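Local coordinates for protein homocitrate synthase (Sulfolobus acidocaldarius, PDB 6KTQ) that catalyses the aldol-type condensation of acetyl-CoA with 2-oxoglutarate to give homocitrate, the first step of lysine biosynthesis by the alpha-aminoadipate pathway, at residues I126-S131 against H139-D144; D132-A137 against T167-T172. One frame throughout, in Å; residues are numbered along the deposited sequence.

Contact 1: residues I126-S131 against H139-D144; sequences IFYGIS and HHTTRD. With COA (coenzyme A), chain E.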
ATOM      1  N   ILE A 126      22.390  19.195  -2.909  1.00 26.83           N
ATOM      2  CA  ILE A 126      23.204  19.564  -1.765  1.00 30.16           C
ATOM      3  C   ILE A 126      23.133  18.447  -0.766  1.00 30.07           C
ATOM      4  O   ILE A 126      22.037  18.016  -0.388  1.00 28.15           O
ATOM      5  CB  ILE A 126      22.727  20.865  -1.095  1.00 32.67           C
ATOM      6  CG1 ILE A 126      22.875  22.053  -2.060  1.00 35.56           C
ATOM      7  CG2 ILE A 126      23.529  21.105   0.165  1.00 33.59           C
ATOM      8  CD1 ILE A 126      22.175  23.312  -1.589  1.00 35.68           C
ATOM      9  N   PHE A 127      24.299  17.981  -0.344  1.00 29.43           N
ATOM     10  CA  PHE A 127      24.383  16.909   0.637  1.00 31.32           C
ATOM     11  C   PHE A 127      24.884  17.396   1.978  1.00 29.25           C
ATOM     12  O   PHE A 127      25.647  18.346   2.046  1.00 29.82           O
ATOM     13  CB  PHE A 127      25.247  15.741   0.108  1.00 32.23           C
ATOM     14  CG  PHE A 127      26.660  16.115  -0.249  1.00 32.95           C
ATOM     15  CD1 PHE A 127      26.977  16.552  -1.539  1.00 34.79           C
ATOM     16  CD2 PHE A 127      27.679  15.972   0.682  1.00 35.01           C
ATOM     17  CE1 PHE A 127      28.280  16.877  -1.874  1.00 36.68           C
ATOM     18  CE2 PHE A 127      28.983  16.286   0.361  1.00 32.61           C
ATOM     19  CZ  PHE A 127      29.287  16.745  -0.908  1.00 35.36           C
ATOM     20  N   TYR A 128      24.424  16.757   3.048  1.00 29.16           N
ATOM     21  CA  TYR A 128      24.957  16.999   4.381  1.00 29.21           C
ATOM     22  C   TYR A 128      24.689  15.778   5.222  1.00 28.37           C
ATOM     23  O   TYR A 128      23.659  15.119   5.070  1.00 27.45           O
ATOM     24  CB  TYR A 128      24.296  18.239   5.021  1.00 31.16           C
ATOM     25  CG  TYR A 128      25.142  18.995   6.027  1.00 31.45           C
ATOM     26  CD1 TYR A 128      25.999  20.024   5.620  1.00 35.19           C
ATOM     27  CD2 TYR A 128      25.057  18.721   7.390  1.00 32.30           C
ATOM     28  CE1 TYR A 128      26.772  20.730   6.557  1.00 35.35           C
ATOM     29  CE2 TYR A 128      25.822  19.414   8.326  1.00 33.04           C
ATOM     30  CZ  TYR A 128      26.669  20.413   7.908  1.00 36.76           C
ATOM     31  OH  TYR A 128      27.425  21.074   8.843  1.00 39.22           O
ATOM     32  N   GLY A 129      25.599  15.517   6.147  1.00 26.93           N
ATOM     33  CA  GLY A 129      25.552  14.337   6.982  1.00 29.61           C
ATOM     34  C   GLY A 129      24.723  14.660   8.197  1.00 31.73           C
ATOM     35  O   GLY A 129      25.074  15.554   8.943  1.00 29.96           O
ATOM     36  N   ILE A 130      23.634  13.924   8.414  1.00 30.49           N
ATOM     37  CA  ILE A 130      22.714  14.275   9.491  1.00 29.66           C
ATOM     38  C   ILE A 130      22.571  13.242  10.608  1.00 32.24           C
ATOM     39  O   ILE A 130      21.728  13.402  11.514  1.00 30.33           O
ATOM     40  CB  ILE A 130      21.369  14.762   8.934  1.00 31.54           C
ATOM     41  CG1 ILE A 130      20.770  13.824   7.897  1.00 33.87           C
ATOM     42  CG2 ILE A 130      21.550  16.106   8.271  1.00 32.61           C
ATOM     43  CD1 ILE A 130      20.410  12.478   8.455  1.00 33.88           C
ATOM     44  N   SER A 131      23.439  12.228  10.601  1.00 27.96           N
ATOM     45  CA  SER A 131      23.548  11.341  11.731  1.00 27.70           C
ATOM     46  C   SER A 131      24.413  11.999  12.757  1.00 29.13           C
ATOM     47  O   SER A 131      25.179  12.908  12.432  1.00 30.01           O
ATOM     48  CB  SER A 131      24.238  10.028  11.324  1.00 29.73           C
ATOM     49  OG  SER A 131      25.554  10.291  10.866  1.00 27.65           O
ATOM     50  N   HIS A 139      31.349  17.070  10.510  1.00 38.77           N
ATOM     51  CA  HIS A 139      30.982  18.458  10.366  1.00 36.94           C
ATOM     52  C   HIS A 139      31.317  19.330  11.592  1.00 36.91           C
ATOM     53  O   HIS A 139      31.246  20.549  11.490  1.00 37.73           O
ATOM     54  CB  HIS A 139      29.477  18.556  10.108  1.00 36.12           C
ATOM     55  CG  HIS A 139      29.036  17.897   8.847  1.00 34.83           C
ATOM     56  ND1 HIS A 139      29.379  18.367   7.599  1.00 36.29           N
ATOM     57  CD2 HIS A 139      28.248  16.817   8.642  1.00 36.22           C
ATOM     58  CE1 HIS A 139      28.828  17.600   6.676  1.00 37.72           C
ATOM     59  NE2 HIS A 139      28.134  16.656   7.283  1.00 35.11           N
ATOM     60  N   HIS A 140      31.631  18.718  12.731  1.00 38.38           N
ATOM     61  CA  HIS A 140      31.911  19.452  13.977  1.00 40.75           C
ATOM     62  C   HIS A 140      30.842  20.494  14.302  1.00 40.39           C
ATOM     63  O   HIS A 140      31.147  21.674  14.546  1.00 37.36           O
ATOM     64  CB  HIS A 140      33.300  20.086  13.913  1.00 42.61           C
ATOM     65  CG  HIS A 140      34.362  19.101  13.579  1.00 47.11           C
ATOM     66  ND1 HIS A 140      34.936  19.024  12.328  1.00 50.18           N
ATOM     67  CD2 HIS A 140      34.890  18.085  14.300  1.00 51.62           C
ATOM     68  CE1 HIS A 140      35.809  18.033  12.309  1.00 50.26           C
ATOM     69  NE2 HIS A 140      35.798  17.446  13.493  1.00 53.43           N
ATOM     70  N   THR A 141      29.594  20.040  14.341  1.00 35.84           N
ATOM     71  CA  THR A 141      28.447  20.935  14.448  1.00 36.94           C
ATOM     72  C   THR A 141      27.381  20.283  15.318  1.00 39.64           C
ATOM     73  O   THR A 141      27.493  19.107  15.677  1.00 45.12           O
ATOM     74  CB  THR A 141      27.931  21.299  13.042  1.00 36.81           C
ATOM     75  OG1 THR A 141      27.101  22.465  13.099  1.00 40.40           O
ATOM     76  CG2 THR A 141      27.158  20.154  12.360  1.00 36.49           C
ATOM     77  N   THR A 142      26.361  21.051  15.675  1.00 39.69           N
ATOM     78  CA  THR A 142      25.250  20.569  16.463  1.00 38.14           C
ATOM     79  C   THR A 142      24.056  20.339  15.567  1.00 37.80           C
ATOM     80  O   THR A 142      23.999  20.854  14.457  1.00 36.16           O
ATOM     81  CB  THR A 142      24.784  21.622  17.475  1.00 38.62           C
ATOM     82  OG1 THR A 142      24.243  22.741  16.758  1.00 39.79           O
ATOM     83  CG2 THR A 142      25.935  22.055  18.381  1.00 39.78           C
ATOM     84  N   ARG A 143      23.078  19.605  16.083  1.00 39.09           N
ATOM     85  CA  ARG A 143      21.818  19.424  15.372  1.00 38.85           C
ATOM     86  C   ARG A 143      21.206  20.727  14.907  1.00 37.80           C
ATOM     87  O   ARG A 143      20.776  20.838  13.756  1.00 36.73           O
ATOM     88  CB  ARG A 143      20.799  18.648  16.221  1.00 40.84           C
ATOM     89  CG  ARG A 143      20.645  17.199  15.775  1.00 44.37           C
ATOM     90  CD  ARG A 143      21.023  16.132  16.773  1.00 46.54           C
ATOM     91  NE  ARG A 143      19.800  15.593  17.314  1.00 49.66           N
ATOM     92  CZ  ARG A 143      19.569  14.336  17.677  1.00 51.88           C
ATOM     93  NH1 ARG A 143      20.488  13.389  17.599  1.00 53.36           N
ATOM     94  NH2 ARG A 143      18.374  14.037  18.153  1.00 54.83           N
ATOM     95  N   ASP A 144      21.160  21.726  15.787  1.00 41.55           N
ATOM     96  CA  ASP A 144      20.503  22.993  15.441  1.00 40.11           C
ATOM     97  C   ASP A 144      21.309  23.797  14.442  1.00 37.91           C
ATOM     98  O   ASP A 144      20.759  24.421  13.523  1.00 36.41           O
ATOM     99  CB  ASP A 144      20.247  23.838  16.696  1.00 46.99           C
ATOM    100  CG  ASP A 144      19.038  23.366  17.490  1.00 50.70           C
ATOM    101  OD1 ASP A 144      18.072  22.857  16.898  1.00 52.87           O
ATOM    102  OD2 ASP A 144      19.046  23.523  18.725  1.00 59.02           O
TER
HETATM  103  N1A COA E 403      28.929  20.643   3.452  1.00 35.19           N
HETATM  104  C2A COA E 403      29.894  21.513   3.860  1.00 36.23           C
HETATM  105  N3A COA E 403      31.159  21.125   4.201  1.00 32.81           N
HETATM  106  C4A COA E 403      31.517  19.827   4.177  1.00 34.88           C
HETATM  107  C5A COA E 403      30.533  18.832   3.742  1.00 34.45           C
HETATM  108  C6A COA E 403      29.185  19.318   3.385  1.00 35.23           C
HETATM  109  N6A COA E 403      28.253  18.431   2.989  1.00 36.16           N
HETATM  110  N7A COA E 403      31.148  17.636   3.792  1.00 34.37           N
HETATM  111  C8A COA E 403      32.424  17.841   4.234  1.00 36.14           C
HETATM  112  N9A COA E 403      32.624  19.143   4.467  1.00 37.32           N
HETATM  113  C1B COA E 403      33.887  19.793   4.847  1.00 38.72           C
HETATM  114  C2B COA E 403      34.565  19.255   6.077  1.00 38.94           C
HETATM  115  O2B COA E 403      34.018  19.755   7.284  1.00 37.04           O
HETATM  116  C3B COA E 403      35.963  19.766   5.817  1.00 38.85           C
HETATM  117  O3B COA E 403      36.099  21.162   5.970  1.00 40.02           O
HETATM  118  P3B COA E 403      37.448  21.752   6.602  1.00 44.53           P
HETATM  119  O7A COA E 403      36.942  23.041   7.136  1.00 42.60           O
HETATM  120  O8A COA E 403      38.367  21.836   5.401  1.00 46.21           O
HETATM  121  O9A COA E 403      37.895  20.771   7.635  1.00 37.36           O
HETATM  122  C4B COA E 403      36.170  19.466   4.356  1.00 41.39           C
HETATM  123  O4B COA E 403      34.841  19.564   3.787  1.00 38.97           O
HETATM  124  C5B COA E 403      36.876  18.123   4.480  1.00 43.08           C
HETATM  125  O5B COA E 403      37.426  17.630   3.331  1.00 42.14           O
HETATM  126  P1A COA E 403      38.845  17.878   2.619  1.00 35.33           P
HETATM  127  O1A COA E 403      38.525  16.855   1.591  1.00 30.99           O
HETATM  128  O2A COA E 403      40.068  17.733   3.484  1.00 39.36           O
HETATM  129  O3A COA E 403      38.642  19.398   2.126  1.00 33.74           O
HETATM  130  P2A COA E 403      39.274  20.102   0.858  1.00 34.99           P
HETATM  131  O4A COA E 403      40.757  19.840   0.827  1.00 31.01           O
HETATM  132  O5A COA E 403      38.718  21.499   0.821  1.00 34.26           O
HETATM  133  O6A COA E 403      38.597  19.386  -0.396  1.00 32.68           O
HETATM  134  CBP COA E 403      36.808  18.663  -1.849  1.00 30.78           C
HETATM  135  CCP COA E 403      37.171  19.417  -0.566  1.00 32.34           C
HETATM  136  CDP COA E 403      35.286  18.637  -2.058  1.00 30.26           C
HETATM  137  CEP COA E 403      37.454  19.382  -3.040  1.00 31.30           C
HETATM  138  CAP COA E 403      37.406  17.258  -1.725  1.00 30.92           C
HETATM  139  OAP COA E 403      37.060  16.609  -0.494  1.00 31.57           O
HETATM  140  C9P COA E 403      36.963  16.388  -2.856  1.00 30.26           C
HETATM  141  O9P COA E 403      37.381  16.618  -3.967  1.00 29.10           O
HETATM  142  N8P COA E 403      36.106  15.414  -2.537  1.00 30.12           N
HETATM  143  C7P COA E 403      35.563  14.463  -3.488  1.00 30.95           C
HETATM  144  C6P COA E 403      34.033  14.584  -3.552  1.00 33.89           C
HETATM  145  C5P COA E 403      33.431  14.131  -2.236  1.00 34.97           C
HETATM  146  O5P COA E 403      34.137  14.078  -1.219  1.00 30.50           O
HETATM  147  N4P COA E 403      32.126  13.822  -2.246  1.00 36.97           N
HETATM  148  C3P COA E 403      31.447  13.466  -1.001  1.00 39.78           C
HETATM  149  C2P COA E 403      30.068  12.855  -1.181  1.00 44.14           C
HETATM  150  S1P COA E 403      29.372  12.737   0.495  1.00 57.84           S
HETATM  151  O   HOH W   1      26.317  23.207  10.531  1.00 49.98           O

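Contact 2: residues D132-A137 against T167-T172; sequences DTHLKA and TAEDAT. With AKG (2-oxoglutaric acid), chain D; COA (coenzyme A), chain E.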
ATOM      1  N   ASP A 132      24.345  11.499  13.982  1.00 31.41           N
ATOM      2  CA  ASP A 132      25.151  12.038  15.058  1.00 33.72           C
ATOM      3  C   ASP A 132      26.658  11.854  14.846  1.00 32.99           C
ATOM      4  O   ASP A 132      27.417  12.781  15.167  1.00 32.89           O
ATOM      5  CB  ASP A 132      24.754  11.443  16.412  1.00 36.18           C
ATOM      6  CG  ASP A 132      23.321  11.821  16.847  1.00 37.51           C
ATOM      7  OD1 ASP A 132      22.635  12.667  16.232  1.00 37.68           O
ATOM      8  OD2 ASP A 132      22.874  11.229  17.835  1.00 43.28           O
ATOM      9  N   THR A 133      27.121  10.701  14.332  1.00 30.44           N
ATOM     10  CA  THR A 133      28.543  10.569  14.033  1.00 31.85           C
ATOM     11  C   THR A 133      28.948  11.584  12.963  1.00 30.49           C
ATOM     12  O   THR A 133      29.994  12.194  13.071  1.00 34.69           O
ATOM     13  CB  THR A 133      29.019   9.140  13.597  1.00 33.80           C
ATOM     14  OG1 THR A 133      28.481   8.802  12.304  1.00 37.92           O
ATOM     15  CG2 THR A 133      28.630   8.094  14.623  1.00 35.46           C
ATOM     16  N   HIS A 134      28.140  11.783  11.932  1.00 30.37           N
ATOM     17  CA  HIS A 134      28.523  12.750  10.905  1.00 31.35           C
ATOM     18  C   HIS A 134      28.534  14.172  11.454  1.00 31.45           C
ATOM     19  O   HIS A 134      29.461  14.931  11.180  1.00 31.30           O
ATOM     20  CB  HIS A 134      27.607  12.695   9.687  1.00 29.85           C
ATOM     21  CG  HIS A 134      27.959  11.606   8.720  1.00 31.08           C
ATOM     22  ND1 HIS A 134      28.248  10.316   9.121  1.00 31.40           N
ATOM     23  CD2 HIS A 134      28.063  11.612   7.375  1.00 29.30           C
ATOM     24  CE1 HIS A 134      28.517   9.573   8.066  1.00 28.06           C
ATOM     25  NE2 HIS A 134      28.419  10.338   6.993  1.00 33.91           N
ATOM     26  N   LEU A 135      27.503  14.546  12.199  1.00 31.89           N
ATOM     27  CA  LEU A 135      27.448  15.906  12.774  1.00 32.06           C
ATOM     28  C   LEU A 135      28.647  16.184  13.670  1.00 31.78           C
ATOM     29  O   LEU A 135      29.249  17.253  13.594  1.00 34.92           O
ATOM     30  CB  LEU A 135      26.153  16.114  13.572  1.00 33.15           C
ATOM     31  CG  LEU A 135      24.869  16.140  12.769  1.00 32.60           C
ATOM     32  CD1 LEU A 135      23.681  15.998  13.710  1.00 37.29           C
ATOM     33  CD2 LEU A 135      24.756  17.396  11.934  1.00 34.67           C
ATOM     34  N   LYS A 136      28.988  15.230  14.521  1.00 36.10           N
ATOM     35  CA  LYS A 136      30.108  15.391  15.428  1.00 40.17           C
ATOM     36  C   LYS A 136      31.456  15.260  14.713  1.00 41.42           C
ATOM     37  O   LYS A 136      32.254  16.200  14.685  1.00 42.65           O
ATOM     38  CB  LYS A 136      30.026  14.372  16.559  1.00 42.41           C
ATOM     39  CG  LYS A 136      31.199  14.470  17.529  1.00 49.71           C
ATOM     40  CD  LYS A 136      31.088  13.486  18.681  1.00 54.24           C
ATOM     41  CE  LYS A 136      32.344  13.531  19.543  1.00 58.10           C
ATOM     42  NZ  LYS A 136      32.360  12.419  20.534  1.00 60.39           N
ATOM     43  N   ALA A 137      31.696  14.091  14.134  1.00 38.14           N
ATOM     44  CA  ALA A 137      33.015  13.730  13.620  1.00 36.99           C
ATOM     45  C   ALA A 137      33.360  14.357  12.296  1.00 37.79           C
ATOM     46  O   ALA A 137      34.522  14.601  12.013  1.00 39.14           O
ATOM     47  CB  ALA A 137      33.138  12.207  13.502  1.00 40.03           C
ATOM     48  N   THR A 167      20.335  15.935  -0.059  1.00 26.77           N
ATOM     49  CA  THR A 167      20.682  14.568   0.289  1.00 27.34           C
ATOM     50  C   THR A 167      20.976  14.479   1.759  1.00 27.37           C
ATOM     51  O   THR A 167      21.865  15.170   2.260  1.00 29.41           O
ATOM     52  CB  THR A 167      21.901  14.078  -0.508  1.00 28.76           C
ATOM     53  OG1 THR A 167      21.536  13.952  -1.871  1.00 29.25           O
ATOM     54  CG2 THR A 167      22.363  12.731  -0.006  1.00 28.69           C
ATOM     55  N   ALA A 168      20.216  13.643   2.453  1.00 24.81           N
ATOM     56  CA  ALA A 168      20.430  13.380   3.834  1.00 25.96           C
ATOM     57  C   ALA A 168      21.394  12.209   3.942  1.00 27.87           C
ATOM     58  O   ALA A 168      21.007  11.044   3.841  1.00 26.28           O
ATOM     59  CB  ALA A 168      19.120  13.070   4.540  1.00 28.45           C
ATOM     60  N   GLU A 169      22.668  12.541   4.129  1.00 27.07           N
ATOM     61  CA  GLU A 169      23.718  11.551   4.174  1.00 30.11           C
ATOM     62  C   GLU A 169      23.696  10.859   5.524  1.00 27.82           C
ATOM     63  O   GLU A 169      23.480  11.505   6.573  1.00 26.35           O
ATOM     64  CB  GLU A 169      25.062  12.235   3.871  1.00 33.80           C
ATOM     65  CG  GLU A 169      26.262  11.338   3.891  1.00 39.68           C
ATOM     66  CD  GLU A 169      27.535  12.040   3.426  1.00 44.79           C
ATOM     67  OE1 GLU A 169      28.422  11.339   2.884  1.00 52.11           O
ATOM     68  OE2 GLU A 169      27.667  13.278   3.626  1.00 44.81           O
ATOM     69  N   ASP A 170      23.912   9.543   5.489  1.00 25.39           N
ATOM     70  CA  ASP A 170      23.804   8.658   6.661  1.00 25.22           C
ATOM     71  C   ASP A 170      22.440   8.768   7.359  1.00 26.23           C
ATOM     72  O   ASP A 170      22.325   8.579   8.580  1.00 26.92           O
ATOM     73  CB  ASP A 170      24.924   8.937   7.649  1.00 24.45           C
ATOM     74  CG  ASP A 170      25.272   7.757   8.501  1.00 24.77           C
ATOM     75  OD1 ASP A 170      24.935   6.601   8.171  1.00 25.90           O
ATOM     76  OD2 ASP A 170      25.904   7.965   9.541  1.00 23.39           O
ATOM     77  N   ALA A 171      21.427   9.052   6.563  1.00 27.53           N
ATOM     78  CA  ALA A 171      20.044   9.119   7.049  1.00 28.69           C
ATOM     79  C   ALA A 171      19.616   7.838   7.714  1.00 30.05           C
ATOM     80  O   ALA A 171      18.839   7.865   8.672  1.00 30.21           O
ATOM     81  CB  ALA A 171      19.110   9.417   5.909  1.00 28.78           C
ATOM     82  N   THR A 172      20.133   6.703   7.242  1.00 27.80           N
ATOM     83  CA  THR A 172      19.676   5.424   7.741  1.00 27.29           C
ATOM     84  C   THR A 172      20.268   5.075   9.100  1.00 27.92           C
ATOM     85  O   THR A 172      19.852   4.102   9.677  1.00 27.25           O
ATOM     86  CB  THR A 172      19.929   4.305   6.714  1.00 27.77           C
ATOM     87  OG1 THR A 172      21.340   4.179   6.475  1.00 24.67           O
ATOM     88  CG2 THR A 172      19.227   4.652   5.395  1.00 28.47           C
TER
HETATM   89  C1  AKG D 402      26.073   8.962   0.258  1.00 58.85           C
HETATM   90  O1  AKG D 402      26.119   7.718   0.289  1.00 60.01           O
HETATM   91  O2  AKG D 402      25.897   9.608   1.316  1.00 61.64           O
HETATM   92  C2  AKG D 402      26.238   9.649  -1.040  1.00 60.44           C
HETATM   93  O5  AKG D 402      27.084   9.254  -1.854  1.00 53.23           O
HETATM   94  C3  AKG D 402      25.324  10.819  -1.390  1.00 54.80           C
HETATM   95  C4  AKG D 402      24.089  10.217  -2.068  1.00 48.17           C
HETATM   96  C5  AKG D 402      23.093  11.192  -2.682  1.00 47.68           C
HETATM   97  O3  AKG D 402      21.886  10.810  -2.715  1.00 34.87           O
HETATM   98  O4  AKG D 402      23.484  12.325  -3.108  1.00 46.34           O
HETATM   99  N1A COA E 403      28.929  20.643   3.452  1.00 35.19           N
HETATM  100  C2A COA E 403      29.894  21.513   3.860  1.00 36.23           C
HETATM  101  N3A COA E 403      31.159  21.125   4.201  1.00 32.81           N
HETATM  102  C4A COA E 403      31.517  19.827   4.177  1.00 34.88           C
HETATM  103  C5A COA E 403      30.533  18.832   3.742  1.00 34.45           C
HETATM  104  C6A COA E 403      29.185  19.318   3.385  1.00 35.23           C
HETATM  105  N6A COA E 403      28.253  18.431   2.989  1.00 36.16           N
HETATM  106  N7A COA E 403      31.148  17.636   3.792  1.00 34.37           N
HETATM  107  C8A COA E 403      32.424  17.841   4.234  1.00 36.14           C
HETATM  108  N9A COA E 403      32.624  19.143   4.467  1.00 37.32           N
HETATM  109  C1B COA E 403      33.887  19.793   4.847  1.00 38.72           C
HETATM  110  C2B COA E 403      34.565  19.255   6.077  1.00 38.94           C
HETATM  111  O2B COA E 403      34.018  19.755   7.284  1.00 37.04           O
HETATM  112  C3B COA E 403      35.963  19.766   5.817  1.00 38.85           C
HETATM  113  O3B COA E 403      36.099  21.162   5.970  1.00 40.02           O
HETATM  114  P3B COA E 403      37.448  21.752   6.602  1.00 44.53           P
HETATM  115  O7A COA E 403      36.942  23.041   7.136  1.00 42.60           O
HETATM  116  O8A COA E 403      38.367  21.836   5.401  1.00 46.21           O
HETATM  117  O9A COA E 403      37.895  20.771   7.635  1.00 37.36           O
HETATM  118  C4B COA E 403      36.170  19.466   4.356  1.00 41.39           C
HETATM  119  O4B COA E 403      34.841  19.564   3.787  1.00 38.97           O
HETATM  120  C5B COA E 403      36.876  18.123   4.480  1.00 43.08           C
HETATM  121  O5B COA E 403      37.426  17.630   3.331  1.00 42.14           O
HETATM  122  P1A COA E 403      38.845  17.878   2.619  1.00 35.33           P
HETATM  123  O1A COA E 403      38.525  16.855   1.591  1.00 30.99           O
HETATM  124  O2A COA E 403      40.068  17.733   3.484  1.00 39.36           O
HETATM  125  O3A COA E 403      38.642  19.398   2.126  1.00 33.74           O
HETATM  126  P2A COA E 403      39.274  20.102   0.858  1.00 34.99           P
HETATM  127  O4A COA E 403      40.757  19.840   0.827  1.00 31.01           O
HETATM  128  O5A COA E 403      38.718  21.499   0.821  1.00 34.26           O
HETATM  129  O6A COA E 403      38.597  19.386  -0.396  1.00 32.68           O
HETATM  130  CBP COA E 403      36.808  18.663  -1.849  1.00 30.78           C
HETATM  131  CCP COA E 403      37.171  19.417  -0.566  1.00 32.34           C
HETATM  132  CDP COA E 403      35.286  18.637  -2.058  1.00 30.26           C
HETATM  133  CEP COA E 403      37.454  19.382  -3.040  1.00 31.30           C
HETATM  134  CAP COA E 403      37.406  17.258  -1.725  1.00 30.92           C
HETATM  135  OAP COA E 403      37.060  16.609  -0.494  1.00 31.57           O
HETATM  136  C9P COA E 403      36.963  16.388  -2.856  1.00 30.26           C
HETATM  137  O9P COA E 403      37.381  16.618  -3.967  1.00 29.10           O
HETATM  138  N8P COA E 403      36.106  15.414  -2.537  1.00 30.12           N
HETATM  139  C7P COA E 403      35.563  14.463  -3.488  1.00 30.95           C
HETATM  140  C6P COA E 403      34.033  14.584  -3.552  1.00 33.89           C
HETATM  141  C5P COA E 403      33.431  14.131  -2.236  1.00 34.97           C
HETATM  142  O5P COA E 403      34.137  14.078  -1.219  1.00 30.50           O
HETATM  143  N4P COA E 403      32.126  13.822  -2.246  1.00 36.97           N
HETATM  144  C3P COA E 403      31.447  13.466  -1.001  1.00 39.78           C
HETATM  145  C2P COA E 403      30.068  12.855  -1.181  1.00 44.14           C
HETATM  146  S1P COA E 403      29.372  12.737   0.495  1.00 57.84           S
HETATM  147  O   HOH W   2      26.362   6.997  12.241  1.00 29.20           O

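Contact 1: residues I126-S131 against H139-D144
The ring of His139 lies flat over one face of the Tyr128 ring in a face-to-face stack, centroids 3.7 Å apart and planes only 8° from parallel. The two side chains run past each other in opposite directions, which puts CB and the ring atom CG of His139 beside the hydroxyl end of Tyr128, with Tyr128 OH 3.5 Å from His139 CB. Tyr128 holds its CG roughly anti to the backbone N (chi1 -152°), which carries the phenol along His139.

One direct hydrogen bond crosses the contact: Gly129 N donates to His139 NE2 at 3.0 Å, a bent bond with the donor sitting 27° out of the imidazole plane. As NE2 accepts here, any proton of a neutral ring would be expected on ND1. A water extends the polar link, 2.9 Å from Tyr128 OH and 2.8 Å from Thr141 OG1, while the methyl CG2 of Thr141 meets the tyrosine at its edge.

The adenine of coenzyme A reaches both the strand carbonyl and the edge of the stacked imidazole. Its amino N6A donates to Phe127 O at 2.8 Å, and its C5A lies 3.6 Å from His139 CE1.

Strand 123-129, part of the parallel barrel sheet of this TIM-barrel catalytic domain, pairs with strands 101-106 and 163-169. Helix 143-159 packs on Tyr128 through Ala146 and Ile150, and helix 132-138 joins the two segments.

Contact 2: residues D132-A137 against T167-T172
His134 holds its CG anti to its own carbonyl carbon (chi1 -82°) and Asp170 turns CG away from its backbone N (chi1 -154°), and together these rotations bring the imidazole over the aspartate CB. That methylene makes a CH-pi contact with the ring face, 3.8 Å from CB of Asp170 to the centroid of His134 and 14° off the normal. Beyond it, Asp170 OD2 comes within 3.3 Å of His134 ND1, but the angle is too poor for a hydrogen bond. A water links Thr133 to the same carboxylate, donating to Asp170 OD2 at 2.9 Å and lying 2.8 Å from Thr133 OG1. Glu169, extended, crosses the histidine at about a right angle, its CG 3.9 Å from His134 NE2.

On strand 163-169, Thr167 OG1 donates to O4 of the bound 2-oxoglutarate at 2.8 Å. Both acids are gripped from outside the two segments: Lys138 pairs with Glu169 OE2, Arg173 with Asp170 OD1, and Ser131 is a probable partner of OD2. With no direct hydrogen bond between the segments, the join rests on the CH-pi contact and the water, and the charges of Glu169 and Asp170 are probably offset in part by Lys138 and Arg173.

How the contacts relate
Contacts 1 and 2 lie with centres about 6 Å apart and alternate along the chain, so segment 132-137, on helix 132-138, falls between the two segments of contact 1. Two polar links tie them directly: Arg143 NH1 forms a salt bridge with Asp132 OD1 at 2.6 Å, and Ser131 OG probably hydrogen-bonds to Asp170 OD2 at 2.7 Å. Ile130 CD1 also packs 3.7 Å from Ala171 CA. Their strands, 123-129 and 163-169, are parallel neighbours. Coenzyme A spans both, its adenine beside contact 1 and its thiol end near Glu169 of contact 2. Glu169 also borders 2-oxoglutarate, its side chain about 7 Å from the zinc ion.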